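Local coordinates for ADP-ribosylation factor-binding protein GGA2 (Saccharomyces cerevisiae, PDB 3MNM) that may regulate membrane traffic through the trans-Golgi network, binding ARF1 and ARF2, and carries in this chain its GAE domain, an Ig-like beta sandwich, at residues L19-E24 / L50-A55; V13-N18 / T40-S45; F23-E28 / F118-V123. All coordinates share one frame; numbering follows the deposited sequence.

In the fold
All three contacts involve the sheet that contains strand 19-27, at different depths. Interaction 1 is the core: it joins that strand to strand 50-55 of the opposing sheet through hydrocarbon alone, near the centre of the domain. Interaction 2 lies within one sheet, at the end where strands 10-15 and 38-41 run out into loops, and is partly buried and mixed: one backbone hydrogen bond across, Leu-42 packed on the facing loop, polar turns within each loop. Interaction 3 returns to strand 19-27 and shares Phe-23 with interaction 1, but its partner is the C-terminal tail, and it grades from aromatic packing to a salt bridge. Val-13 of segment 13-18 packs on Phe-23, linking all three.

Interaction 1 of 3, residues L19-E24 / L50-A55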
ATOM      1  N   LEU A  19     -11.777   3.254   0.620  1.00 13.72           N
ATOM      2  CA  LEU A  19     -10.348   3.343   0.346  1.00 11.59           C
ATOM      3  C   LEU A  19      -9.901   2.381  -0.739  1.00 15.55           C
ATOM      4  O   LEU A  19     -10.204   1.182  -0.692  1.00 16.64           O
ATOM      5  CB  LEU A  19      -9.539   3.063   1.629  1.00 10.70           C
ATOM      6  CG  LEU A  19      -8.011   3.171   1.523  1.00 11.91           C
ATOM      7  CD1 LEU A  19      -7.580   4.632   1.296  1.00 16.31           C
ATOM      8  CD2 LEU A  19      -7.305   2.601   2.761  1.00 11.64           C
ATOM      9  N   LYS A  20      -9.166   2.916  -1.697  1.00 11.92           N
ATOM     10  CA  LYS A  20      -8.560   2.111  -2.747  1.00 14.16           C
ATOM     11  C   LYS A  20      -7.046   2.076  -2.548  1.00 18.14           C
ATOM     12  O   LYS A  20      -6.416   3.115  -2.391  1.00 15.27           O
ATOM     13  CB  LYS A  20      -8.919   2.688  -4.117  1.00 16.22           C
ATOM     14  CG  LYS A  20      -8.235   2.013  -5.299  1.00 21.01           C
ATOM     15  CD  LYS A  20      -8.514   2.815  -6.574  1.00 25.14           C
ATOM     16  CE  LYS A  20      -8.939   1.952  -7.742  1.00 40.39           C
ATOM     17  NZ  LYS A  20      -9.275   2.811  -8.933  1.00 37.07           N
ATOM     18  N   ILE A  21      -6.467   0.874  -2.527  1.00 12.40           N
ATOM     19  CA  ILE A  21      -5.024   0.723  -2.375  1.00 11.03           C
ATOM     20  C   ILE A  21      -4.460   0.073  -3.620  1.00 16.72           C
ATOM     21  O   ILE A  21      -4.957  -0.973  -4.045  1.00 14.92           O
ATOM     22  CB  ILE A  21      -4.640  -0.163  -1.158  1.00 10.72           C
ATOM     23  CG1 ILE A  21      -5.327   0.325   0.130  1.00 12.46           C
ATOM     24  CG2 ILE A  21      -3.093  -0.255  -1.030  1.00 11.75           C
ATOM     25  CD1 ILE A  21      -5.085  -0.583   1.358  1.00 11.67           C
ATOM     26  N   GLU A  22      -3.440   0.694  -4.205  1.00 11.76           N
ATOM     27  CA  GLU A  22      -2.745   0.137  -5.367  1.00 14.45           C
ATOM     28  C   GLU A  22      -1.230   0.103  -5.161  1.00 17.92           C
ATOM     29  O   GLU A  22      -0.676   0.945  -4.456  1.00 13.78           O
ATOM     30  CB  GLU A  22      -3.059   0.958  -6.624  1.00 16.01           C
ATOM     31  CG  GLU A  22      -4.526   1.008  -6.992  1.00 15.30           C
ATOM     32  CD  GLU A  22      -4.813   2.058  -8.048  1.00 23.93           C
ATOM     33  OE1 GLU A  22      -4.484   3.242  -7.812  1.00 19.85           O
ATOM     34  OE2 GLU A  22      -5.366   1.706  -9.117  1.00 22.00           O
ATOM     35  N   PHE A  23      -0.562  -0.871  -5.782  1.00 14.88           N
ATOM     36  CA  PHE A  23       0.893  -0.903  -5.810  1.00 16.70           C
ATOM     37  C   PHE A  23       1.384  -0.673  -7.235  1.00 20.10           C
ATOM     38  O   PHE A  23       0.797  -1.181  -8.192  1.00 19.88           O
ATOM     39  CB  PHE A  23       1.451  -2.264  -5.384  1.00 17.17           C
ATOM     40  CG  PHE A  23       1.248  -2.607  -3.929  1.00 17.98           C
ATOM     41  CD1 PHE A  23       1.364  -3.921  -3.506  1.00 16.30           C
ATOM     42  CD2 PHE A  23       0.956  -1.635  -2.993  1.00 19.90           C
ATOM     43  CE1 PHE A  23       1.184  -4.263  -2.165  1.00 18.34           C
ATOM     44  CE2 PHE A  23       0.771  -1.969  -1.658  1.00 21.72           C
ATOM     45  CZ  PHE A  23       0.888  -3.283  -1.245  1.00 21.05           C
ATOM     46  N   GLU A  24       2.458   0.089  -7.363  1.00 15.62           N
ATOM     47  CA  GLU A  24       3.264   0.073  -8.581  1.00 16.08           C
ATOM     48  C   GLU A  24       4.497  -0.762  -8.283  1.00 22.88           C
ATOM     49  O   GLU A  24       5.300  -0.407  -7.417  1.00 19.24           O
ATOM     50  CB  GLU A  24       3.627   1.495  -9.042  1.00 17.04           C
ATOM     51  CG  GLU A  24       2.516   2.196  -9.826  1.00 27.12           C
ATOM     52  CD  GLU A  24       2.876   3.618 -10.272  1.00 30.71           C
ATOM     53  OE1 GLU A  24       4.041   4.042 -10.095  1.00 25.30           O
ATOM     54  OE2 GLU A  24       1.978   4.319 -10.790  1.00 29.94           O
ATOM     55  N   LEU A  50      -4.303   7.938   8.839  1.00  8.89           N
ATOM     56  CA  LEU A  50      -4.078   6.698   8.074  1.00  9.39           C
ATOM     57  C   LEU A  50      -2.712   6.094   8.401  1.00  9.54           C
ATOM     58  O   LEU A  50      -1.665   6.732   8.231  1.00 10.58           O
ATOM     59  CB  LEU A  50      -4.242   6.936   6.553  1.00  9.43           C
ATOM     60  CG  LEU A  50      -4.272   5.611   5.749  1.00  9.22           C
ATOM     61  CD1 LEU A  50      -5.246   5.769   4.572  1.00 11.73           C
ATOM     62  CD2 LEU A  50      -2.866   5.268   5.282  1.00  9.93           C
ATOM     63  N   VAL A  51      -2.735   4.840   8.856  1.00  9.55           N
ATOM     64  CA  VAL A  51      -1.540   4.121   9.267  1.00  8.31           C
ATOM     65  C   VAL A  51      -1.493   2.823   8.466  1.00  9.61           C
ATOM     66  O   VAL A  51      -2.397   2.004   8.574  1.00 10.32           O
ATOM     67  CB  VAL A  51      -1.606   3.808  10.776  1.00  9.71           C
ATOM     68  CG1 VAL A  51      -0.416   2.974  11.210  1.00  9.57           C
ATOM     69  CG2 VAL A  51      -1.641   5.123  11.585  1.00 11.60           C
ATOM     70  N   PHE A  52      -0.458   2.671   7.646  1.00  9.52           N
ATOM     71  CA  PHE A  52      -0.321   1.495   6.775  1.00  8.71           C
ATOM     72  C   PHE A  52       0.854   0.638   7.222  1.00 10.57           C
ATOM     73  O   PHE A  52       1.977   1.136   7.409  1.00  9.96           O
ATOM     74  CB  PHE A  52      -0.086   1.959   5.338  1.00 11.17           C
ATOM     75  CG  PHE A  52      -0.042   0.837   4.329  1.00 10.21           C
ATOM     76  CD1 PHE A  52       1.118   0.593   3.604  1.00 11.31           C
ATOM     77  CD2 PHE A  52      -1.176   0.068   4.079  1.00 11.51           C
ATOM     78  CE1 PHE A  52       1.162  -0.413   2.647  1.00 10.70           C
ATOM     79  CE2 PHE A  52      -1.137  -0.946   3.134  1.00 11.70           C
ATOM     80  CZ  PHE A  52       0.030  -1.183   2.412  1.00 10.57           C
ATOM     81  N   LEU A  53       0.596  -0.661   7.371  1.00  9.65           N
ATOM     82  CA  LEU A  53       1.624  -1.616   7.784  1.00 10.01           C
ATOM     83  C   LEU A  53       1.783  -2.683   6.706  1.00 10.87           C
ATOM     84  O   LEU A  53       0.794  -3.279   6.278  1.00 13.43           O
ATOM     85  CB  LEU A  53       1.209  -2.286   9.107  1.00 10.57           C
ATOM     86  CG  LEU A  53       2.200  -3.266   9.731  1.00 12.65           C
ATOM     87  CD1 LEU A  53       3.488  -2.553  10.160  1.00 14.44           C
ATOM     88  CD2 LEU A  53       1.545  -3.958  10.940  1.00 14.60           C
ATOM     89  N   LEU A  54       3.020  -2.908   6.272  1.00 11.18           N
ATOM     90  CA  LEU A  54       3.304  -3.883   5.220  1.00 12.47           C
ATOM     91  C   LEU A  54       4.378  -4.858   5.682  1.00 14.76           C
ATOM     92  O   LEU A  54       5.375  -4.457   6.275  1.00 15.85           O
ATOM     93  CB  LEU A  54       3.776  -3.140   3.962  1.00 14.56           C
ATOM     94  CG  LEU A  54       4.109  -3.978   2.731  1.00 19.29           C
ATOM     95  CD1 LEU A  54       2.864  -4.713   2.263  1.00 15.32           C
ATOM     96  CD2 LEU A  54       4.654  -3.056   1.636  1.00 20.78           C
ATOM     97  N   ALA A  55       4.186  -6.141   5.409  1.00 12.11           N
ATOM     98  CA  ALA A  55       5.180  -7.140   5.799  1.00 12.36           C
ATOM     99  C   ALA A  55       5.425  -8.073   4.628  1.00 16.87           C
ATOM    100  O   ALA A  55       4.502  -8.384   3.881  1.00 16.79           O
ATOM    101  CB  ALA A  55       4.699  -7.936   7.001  1.00 18.42           C
TER
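Leu-19 meets Leu-50 tip to tip across the middle of the sandwich, both its methyls resting on one methyl of the partner: Leu-19 CD1 comes within 4.2 Å of Leu-50 CD1, and Leu-19 CD2 lies equally near. In both leucines CG stands anti to the backbone N (chi1 -178° in Leu-19), which sends the two branched ends into the space between the sheets. One step along, the far methyl of Ile-21 approaches the Phe-52 ring, Ile-21 CD1 to Phe-52 CE2 at 4.3 Å, on an oblique line. Phe-23 follows. Its ring end, rather than its CB, makes the approach: Phe-23 CE2 lies 4.2 Å from Phe-52 CZ, which sits at the edge of the Phe-23 ring and near its plane, while Phe-23 CZ reaches Leu-54 CD1 at 4.3 Å. Phe-23 therefore touches two successive inward residues of strand 50-55.

The strands belong to opposite sheets, the segment axes approaching to 12.0 Å and their N-to-C directions 41° from one another, so this is face-to-face packing of a beta sandwich, as expected of the Ig-like fold of the GAE domain. Trp-101 and Val-103 of strand 100-107 pack alongside, and Phe-39 lies edge-to-face with Phe-52.

No hydrogen bond crosses the interface, and the carbon contacts are relaxed, none of them tight. With purely apolar groups meeting near the centre of the chain, the two sheets are held here by shape and by the exclusion of water, with no directional bond to fix their spacing.

Interaction 2 of 3, residues V13-N18 / T40-S45; sequences VNQSPN and TNLSSS
Asn-18 and Leu-42 form the centre of this contact, where the loop after strand 10-15 lies against the one after strand 38-41. Thr-40 still belongs to its strand; its side-chain hydroxyl is engaged with the backbone N of Asp-78. Asn-41 comes next and folds its amide back on its own loop: Asn-41 OD1 accepts from Ser-43 N at 2.9 Å, an Asx turn, with the donor standing above the carbonyl plane. Asn-41 ND2 gives a bond to Ser-45 O, also 2.9 Å, and another to Ile-73 O, which should hold the amide's rotation. Its OD1 also lies 3.2 Å from Asn-18 O, two acceptors side by side and not bonded to each other.

Leu-42 makes the one hydrogen bond across the segments, Leu-42 N to Asn-18 O, 2.7 Å long and fairly straight at 161°. Its side chain has CG anti to the carbonyl carbon (chi1 -57°), and from there Leu-42 CD1 reaches Ser-16 O at 3.4 Å. The Leu-42 side chain crosses the extended Gln-15 chain at about a right angle, Leu-42 CD1 3.5 Å from Gln-15 CG. The Leu-42 CB also lies beside the Asn-18 carbonyl. Ser-43 brings its CB near Asn-18 OD1, and its hydroxyl OG accepts from Ser-45 N, an ST turn. On the facing loop Ser-16 OG makes the matching turn, accepting from Asn-18 N at 3.1 Å, and also bonds Glu-114.

Strand 19-27 lies between strands 10-15 and 38-41 in the sheet: Val-13 and Asn-14 both face Ile-21, a classic beta bulge, and Thr-40 pairs with Lys-20. Strand 100-107 of the other sheet covers this end through Tyr-105 and Val-107.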
ATOM      1  N   VAL A  13      -4.645  -3.665  -5.039  1.00 15.47           N
ATOM      2  CA  VAL A  13      -4.448  -4.428  -3.822  1.00 13.00           C
ATOM      3  C   VAL A  13      -5.781  -4.606  -3.121  1.00 16.25           C
ATOM      4  O   VAL A  13      -6.134  -5.707  -2.727  1.00 16.48           O
ATOM      5  CB  VAL A  13      -3.452  -3.723  -2.860  1.00 12.96           C
ATOM      6  CG1 VAL A  13      -3.335  -4.495  -1.556  1.00 12.54           C
ATOM      7  CG2 VAL A  13      -2.081  -3.577  -3.537  1.00 14.09           C
ATOM      8  N   ASN A  14      -6.519  -3.515  -2.938  1.00 12.45           N
ATOM      9  CA  ASN A  14      -7.824  -3.605  -2.305  1.00 12.03           C
ATOM     10  C   ASN A  14      -8.681  -2.395  -2.617  1.00 21.16           C
ATOM     11  O   ASN A  14      -8.167  -1.296  -2.819  1.00 17.90           O
ATOM     12  CB  ASN A  14      -7.688  -3.731  -0.789  1.00 13.37           C
ATOM     13  CG  ASN A  14      -8.927  -4.314  -0.146  1.00 21.03           C
ATOM     14  OD1 ASN A  14      -9.255  -5.472  -0.378  1.00 24.22           O
ATOM     15  ND2 ASN A  14      -9.621  -3.515   0.668  1.00 15.37           N
ATOM     16  N   GLN A  15      -9.990  -2.606  -2.656  1.00 15.57           N
ATOM     17  CA  GLN A  15     -10.935  -1.500  -2.716  1.00 16.92           C
ATOM     18  C   GLN A  15     -12.051  -1.758  -1.726  1.00 18.52           C
ATOM     19  O   GLN A  15     -12.728  -2.782  -1.791  1.00 18.87           O
ATOM     20  CB  GLN A  15     -11.473  -1.315  -4.129  1.00 16.35           C
ATOM     21  CG  GLN A  15     -12.598  -0.307  -4.225  1.00 19.06           C
ATOM     22  CD  GLN A  15     -12.851   0.135  -5.649  1.00 28.44           C
ATOM     23  OE1 GLN A  15     -11.964   0.050  -6.507  1.00 32.09           O
ATOM     24  NE2 GLN A  15     -14.066   0.617  -5.911  1.00 32.82           N
ATOM     25  N   SER A  16     -12.229  -0.834  -0.788  1.00 15.03           N
ATOM     26  CA  SER A  16     -13.272  -0.945   0.199  1.00 13.81           C
ATOM     27  C   SER A  16     -14.289   0.160  -0.086  1.00 14.95           C
ATOM     28  O   SER A  16     -14.158   0.865  -1.086  1.00 18.71           O
ATOM     29  CB  SER A  16     -12.684  -0.796   1.606  1.00 17.19           C
ATOM     30  OG  SER A  16     -12.367   0.567   1.871  1.00 17.18           O
ATOM     31  N   PRO A  17     -15.303   0.303   0.774  1.00 15.07           N
ATOM     32  CA  PRO A  17     -16.260   1.399   0.570  1.00 17.43           C
ATOM     33  C   PRO A  17     -15.577   2.763   0.647  1.00 23.38           C
ATOM     34  O   PRO A  17     -16.060   3.722   0.045  1.00 19.13           O
ATOM     35  CB  PRO A  17     -17.230   1.242   1.742  1.00 20.51           C
ATOM     36  CG  PRO A  17     -17.129  -0.224   2.129  1.00 22.12           C
ATOM     37  CD  PRO A  17     -15.693  -0.584   1.884  1.00 17.28           C
ATOM     38  N   ASN A  18     -14.465   2.849   1.373  1.00 15.58           N
ATOM     39  CA  ASN A  18     -13.825   4.154   1.609  1.00 14.03           C
ATOM     40  C   ASN A  18     -12.471   4.347   0.940  1.00 17.37           C
ATOM     41  O   ASN A  18     -12.040   5.483   0.751  1.00 15.97           O
ATOM     42  CB  ASN A  18     -13.609   4.383   3.101  1.00 15.93           C
ATOM     43  CG  ASN A  18     -14.865   4.214   3.909  1.00 24.18           C
ATOM     44  OD1 ASN A  18     -15.904   4.782   3.583  1.00 24.84           O
ATOM     45  ND2 ASN A  18     -14.771   3.445   4.994  1.00 29.57           N
ATOM     46  N   THR A  40      -6.081   6.030  -2.504  1.00 10.61           N
ATOM     47  CA  THR A  40      -7.114   6.873  -3.097  1.00 13.44           C
ATOM     48  C   THR A  40      -8.384   6.848  -2.247  1.00 15.71           C
ATOM     49  O   THR A  40      -8.910   5.788  -1.876  1.00 13.00           O
ATOM     50  CB  THR A  40      -7.426   6.403  -4.533  1.00 10.10           C
ATOM     51  OG1 THR A  40      -6.317   6.716  -5.376  1.00 13.71           O
ATOM     52  CG2 THR A  40      -8.715   7.066  -5.065  1.00 15.09           C
ATOM     53  N   ASN A  41      -8.891   8.027  -1.923  1.00 13.88           N
ATOM     54  CA  ASN A  41     -10.056   8.127  -1.069  1.00 12.84           C
ATOM     55  C   ASN A  41     -11.318   7.946  -1.904  1.00 15.97           C
ATOM     56  O   ASN A  41     -11.512   8.663  -2.879  1.00 15.79           O
ATOM     57  CB  ASN A  41     -10.050   9.495  -0.372  1.00 11.97           C
ATOM     58  CG  ASN A  41     -11.101   9.618   0.722  1.00 13.58           C
ATOM     59  OD1 ASN A  41     -11.908   8.714   0.945  1.00 13.67           O
ATOM     60  ND2 ASN A  41     -11.092  10.769   1.426  1.00 13.97           N
ATOM     61  N   LEU A  42     -12.153   6.970  -1.542  1.00 14.17           N
ATOM     62  CA  LEU A  42     -13.413   6.747  -2.261  1.00 17.35           C
ATOM     63  C   LEU A  42     -14.603   7.362  -1.524  1.00 19.72           C
ATOM     64  O   LEU A  42     -15.747   7.266  -1.977  1.00 20.50           O
ATOM     65  CB  LEU A  42     -13.637   5.239  -2.487  1.00 15.95           C
ATOM     66  CG  LEU A  42     -12.511   4.545  -3.250  1.00 17.20           C
ATOM     67  CD1 LEU A  42     -12.727   3.029  -3.284  1.00 16.85           C
ATOM     68  CD2 LEU A  42     -12.354   5.089  -4.660  1.00 22.96           C
ATOM     69  N   SER A  43     -14.335   7.975  -0.374  1.00 16.32           N
ATOM     70  CA  SER A  43     -15.364   8.617   0.421  1.00 15.51           C
ATOM     71  C   SER A  43     -15.454  10.096   0.036  1.00 17.40           C
ATOM     72  O   SER A  43     -14.468  10.670  -0.397  1.00 15.17           O
ATOM     73  CB  SER A  43     -15.027   8.510   1.909  1.00 17.38           C
ATOM     74  OG  SER A  43     -16.012   9.165   2.701  1.00 20.50           O
ATOM     75  N   SER A  44     -16.630  10.701   0.169  1.00 18.15           N
ATOM     76  CA  SER A  44     -16.768  12.137  -0.060  0.52 21.22           C
ATOM     77  C   SER A  44     -16.184  12.911   1.116  1.00 21.16           C
ATOM     78  O   SER A  44     -15.917  14.112   1.017  1.00 22.94           O
ATOM     79  CB  SER A  44     -18.235  12.525  -0.266  0.52 23.39           C
ATOM     80  OG  SER A  44     -19.001  12.272   0.900  0.52 25.64           O
ATOM     81  N   SER A  45     -15.994  12.213   2.231  1.00 17.03           N
ATOM     82  CA  SER A  45     -15.465  12.818   3.448  0.63 21.81           C
ATOM     83  C   SER A  45     -13.968  12.546   3.572  1.00 18.22           C
ATOM     84  O   SER A  45     -13.450  11.605   2.981  1.00 14.94           O
ATOM     85  CB  SER A  45     -16.215  12.283   4.672  0.63 22.04           C
ATOM     86  OG  SER A  45     -17.592  12.627   4.617  0.63 25.84           O
TER

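Interaction 3 of 3, residues F23-E28 / F118-V123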
ATOM      1  N   PHE A  23      -0.562  -0.871  -5.782  1.00 14.88           N
ATOM      2  CA  PHE A  23       0.893  -0.903  -5.810  1.00 16.70           C
ATOM      3  C   PHE A  23       1.384  -0.673  -7.235  1.00 20.10           C
ATOM      4  O   PHE A  23       0.797  -1.181  -8.192  1.00 19.88           O
ATOM      5  CB  PHE A  23       1.451  -2.264  -5.384  1.00 17.17           C
ATOM      6  CG  PHE A  23       1.248  -2.607  -3.929  1.00 17.98           C
ATOM      7  CD1 PHE A  23       1.364  -3.921  -3.506  1.00 16.30           C
ATOM      8  CD2 PHE A  23       0.956  -1.635  -2.993  1.00 19.90           C
ATOM      9  CE1 PHE A  23       1.184  -4.263  -2.165  1.00 18.34           C
ATOM     10  CE2 PHE A  23       0.771  -1.969  -1.658  1.00 21.72           C
ATOM     11  CZ  PHE A  23       0.888  -3.283  -1.245  1.00 21.05           C
ATOM     12  N   GLU A  24       2.458   0.089  -7.363  1.00 15.62           N
ATOM     13  CA  GLU A  24       3.264   0.073  -8.581  1.00 16.08           C
ATOM     14  C   GLU A  24       4.497  -0.762  -8.283  1.00 22.88           C
ATOM     15  O   GLU A  24       5.300  -0.407  -7.417  1.00 19.24           O
ATOM     16  CB  GLU A  24       3.627   1.495  -9.042  1.00 17.04           C
ATOM     17  CG  GLU A  24       2.516   2.196  -9.826  1.00 27.12           C
ATOM     18  CD  GLU A  24       2.876   3.618 -10.272  1.00 30.71           C
ATOM     19  OE1 GLU A  24       4.041   4.042 -10.095  1.00 25.30           O
ATOM     20  OE2 GLU A  24       1.978   4.319 -10.790  1.00 29.94           O
ATOM     21  N   ILE A  25       4.630  -1.892  -8.984  1.00 16.76           N
ATOM     22  CA  ILE A  25       5.704  -2.837  -8.723  1.00 15.52           C
ATOM     23  C   ILE A  25       6.601  -2.951  -9.944  1.00 26.62           C
ATOM     24  O   ILE A  25       6.110  -3.148 -11.054  1.00 23.80           O
ATOM     25  CB  ILE A  25       5.147  -4.233  -8.373  1.00 20.74           C
ATOM     26  CG1 ILE A  25       4.199  -4.136  -7.174  1.00 23.05           C
ATOM     27  CG2 ILE A  25       6.285  -5.243  -8.103  1.00 21.53           C
ATOM     28  CD1 ILE A  25       3.413  -5.404  -6.922  1.00 34.38           C
ATOM     29  N   SER A  26       7.906  -2.820  -9.736  1.00 20.86           N
ATOM     30  CA  SER A  26       8.868  -2.983 -10.826  1.00 28.19           C
ATOM     31  C   SER A  26      10.151  -3.648 -10.341  1.00 32.08           C
ATOM     32  O   SER A  26      10.537  -3.499  -9.186  1.00 27.10           O
ATOM     33  CB  SER A  26       9.184  -1.634 -11.474  1.00 26.85           C
ATOM     34  OG  SER A  26       9.755  -0.725 -10.543  1.00 29.15           O
ATOM     35  N   ARG A  27      10.814  -4.393 -11.217  1.00 28.24           N
ATOM     36  CA  ARG A  27      12.085  -4.984 -10.838  1.00 32.33           C
ATOM     37  C   ARG A  27      13.219  -4.078 -11.278  1.00 34.73           C
ATOM     38  O   ARG A  27      13.205  -3.544 -12.386  1.00 39.39           O
ATOM     39  CB  ARG A  27      12.256  -6.391 -11.420  1.00 33.61           C
ATOM     40  CG  ARG A  27      13.611  -7.006 -11.107  1.00 34.08           C
ATOM     41  CD  ARG A  27      13.642  -8.490 -11.427  1.00 39.33           C
ATOM     42  NE  ARG A  27      12.768  -9.253 -10.544  1.00 38.76           N
ATOM     43  CZ  ARG A  27      13.098  -9.618  -9.309  1.00 36.85           C
ATOM     44  NH1 ARG A  27      12.247 -10.313  -8.569  1.00 38.05           N
ATOM     45  NH2 ARG A  27      14.282  -9.280  -8.811  1.00 37.24           N
ATOM     46  N   GLU A  28      14.204  -3.907 -10.407  1.00 35.76           N
ATOM     47  CA  GLU A  28      15.341  -3.047 -10.712  1.00 39.50           C
ATOM     48  C   GLU A  28      16.648  -3.813 -10.791  1.00 45.14           C
ATOM     49  O   GLU A  28      17.577  -3.409 -11.486  1.00 50.87           O
ATOM     50  CB  GLU A  28      15.462  -1.953  -9.665  1.00 35.45           C
ATOM     51  CG  GLU A  28      14.336  -0.967  -9.718  1.00 35.74           C
ATOM     52  CD  GLU A  28      14.587   0.226  -8.838  1.00 29.75           C
ATOM     53  OE1 GLU A  28      15.559   0.187  -8.049  1.00 34.51           O
ATOM     54  OE2 GLU A  28      13.814   1.199  -8.945  1.00 28.85           O
ATOM     55  N   PHE A 118      -1.471 -10.327   0.261  1.00 21.76           N
ATOM     56  CA  PHE A 118      -1.403  -9.961  -1.159  1.00 26.56           C
ATOM     57  C   PHE A 118      -0.214 -10.591  -1.897  1.00 30.64           C
ATOM     58  O   PHE A 118       0.939 -10.459  -1.480  1.00 29.35           O
ATOM     59  CB  PHE A 118      -1.379  -8.430  -1.329  1.00 28.28           C
ATOM     60  CG  PHE A 118      -1.170  -7.974  -2.754  1.00 24.18           C
ATOM     61  CD1 PHE A 118      -2.245  -7.864  -3.627  1.00 27.68           C
ATOM     62  CD2 PHE A 118       0.099  -7.654  -3.219  1.00 27.96           C
ATOM     63  CE1 PHE A 118      -2.054  -7.445  -4.936  1.00 28.67           C
ATOM     64  CE2 PHE A 118       0.298  -7.239  -4.528  1.00 29.44           C
ATOM     65  CZ  PHE A 118      -0.778  -7.131  -5.387  1.00 31.57           C
ATOM     66  N   THR A 119      -0.507 -11.269  -3.005  1.00 31.11           N
ATOM     67  CA  THR A 119       0.529 -11.908  -3.811  1.00 27.32           C
ATOM     68  C   THR A 119       0.987 -11.002  -4.950  1.00 28.55           C
ATOM     69  O   THR A 119       0.199 -10.622  -5.813  1.00 30.38           O
ATOM     70  CB  THR A 119       0.054 -13.269  -4.362  1.00 34.17           C
ATOM     71  OG1 THR A 119      -0.139 -14.181  -3.271  1.00 28.60           O
ATOM     72  CG2 THR A 119       1.098 -13.849  -5.317  1.00 39.47           C
ATOM     73  N   LEU A 120       2.267 -10.649  -4.939  1.00 28.65           N
ATOM     74  CA  LEU A 120       2.815  -9.757  -5.949  1.00 29.86           C
ATOM     75  C   LEU A 120       2.837 -10.417  -7.321  1.00 42.11           C
ATOM     76  O   LEU A 120       3.065 -11.625  -7.430  1.00 40.19           O
ATOM     77  CB  LEU A 120       4.231  -9.304  -5.576  1.00 30.94           C
ATOM     78  CG  LEU A 120       4.369  -8.060  -4.691  1.00 34.58           C
ATOM     79  CD1 LEU A 120       3.640  -8.245  -3.375  1.00 38.47           C
ATOM     80  CD2 LEU A 120       5.839  -7.722  -4.456  1.00 38.15           C
ATOM     81  N   PRO A 121       2.590  -9.624  -8.373  1.00 39.61           N
ATOM     82  CA  PRO A 121       2.801 -10.126  -9.732  1.00 44.06           C
ATOM     83  C   PRO A 121       4.280 -10.407  -9.925  1.00 49.46           C
ATOM     84  O   PRO A 121       5.121  -9.774  -9.284  1.00 41.23           O
ATOM     85  CB  PRO A 121       2.370  -8.951 -10.616  1.00 39.13           C
ATOM     86  CG  PRO A 121       2.479  -7.748  -9.744  1.00 38.89           C
ATOM     87  CD  PRO A 121       2.132  -8.225  -8.362  1.00 35.92           C
ATOM     88  N   ASN A 122       4.600 -11.351 -10.798  1.00 53.85           N
ATOM     89  CA  ASN A 122       5.992 -11.673 -11.041  1.00 54.14           C
ATOM     90  C   ASN A 122       6.676 -10.547 -11.806  1.00 52.17           C
ATOM     91  O   ASN A 122       6.256 -10.183 -12.907  1.00 57.44           O
ATOM     92  CB  ASN A 122       6.112 -13.004 -11.786  1.00 62.63           C
ATOM     93  CG  ASN A 122       5.434 -14.146 -11.047  1.00 66.55           C
ATOM     94  OD1 ASN A 122       5.792 -14.470  -9.912  1.00 67.37           O
ATOM     95  ND2 ASN A 122       4.445 -14.760 -11.689  1.00 70.99           N
ATOM     96  N   VAL A 123       7.709  -9.975 -11.201  1.00 49.65           N
ATOM     97  CA  VAL A 123       8.529  -8.977 -11.872  1.00 43.99           C
ATOM     98  C   VAL A 123       9.977  -9.442 -11.856  1.00 44.24           C
ATOM     99  O   VAL A 123      10.330 -10.349 -11.101  1.00 46.67           O
ATOM    100  CB  VAL A 123       8.427  -7.588 -11.200  1.00 41.68           C
ATOM    101  CG1 VAL A 123       7.053  -6.974 -11.445  1.00 39.99           C
ATOM    102  CG2 VAL A 123       8.725  -7.694  -9.711  1.00 38.43           C
ATOM    103  OXT VAL A 123      10.818  -8.930 -12.593  1.00 53.51           O
TER
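Ile-25 and the tail residues Leu-120 and Pro-121 make the tight part of this contact. The Ile-25 CD1 methyl runs end-on against Pro-121, 3.4 Å from its CD, tighter than two carbons usually pack, and lies 3.6 Å from Leu-120 CG. Its other branch, CG2, touches both methyls of Val-123, while CD1 also comes to the edge of the Phe-118 ring. Deeper in, Phe-23 points its edge at the face of Phe-118 in an offset edge-to-face pair, centroids 5.2 Å apart and planes at 87°. Val-13 of strand 10-15 packs against both rings.

The more open side is the chain end, loose only at Asn-122, exposed and poorly ordered; the ion pair there is short. The Arg-27 chain leaves with CG anti to the backbone N (chi1 177°) and bends at chi3. Arg-27 NE donates to Val-123 O at 2.7 Å; that oxygen lies almost in the guanidinium plane, but NE stands above the carboxylate plane. NH1 adds a weak bond to the same oxygen, and NE forms a salt bridge with Val-123 OXT at 2.8 Å. NH2 turns to the backbone O atoms of Ser-29 and Ala-89. Replacing Arg-27 with a leucine would probably leave the terminal carboxylate without its positive mate and the chain end resting on apolar contacts such as the Val-123 methyls on Ile-25.

The tail after strand 110-117 thus packs back on strand 19-27, tying one sheet of the sandwich to the other by hydrocarbon inside and, at the terminus, an ion pair that probably favours a charged carboxylate.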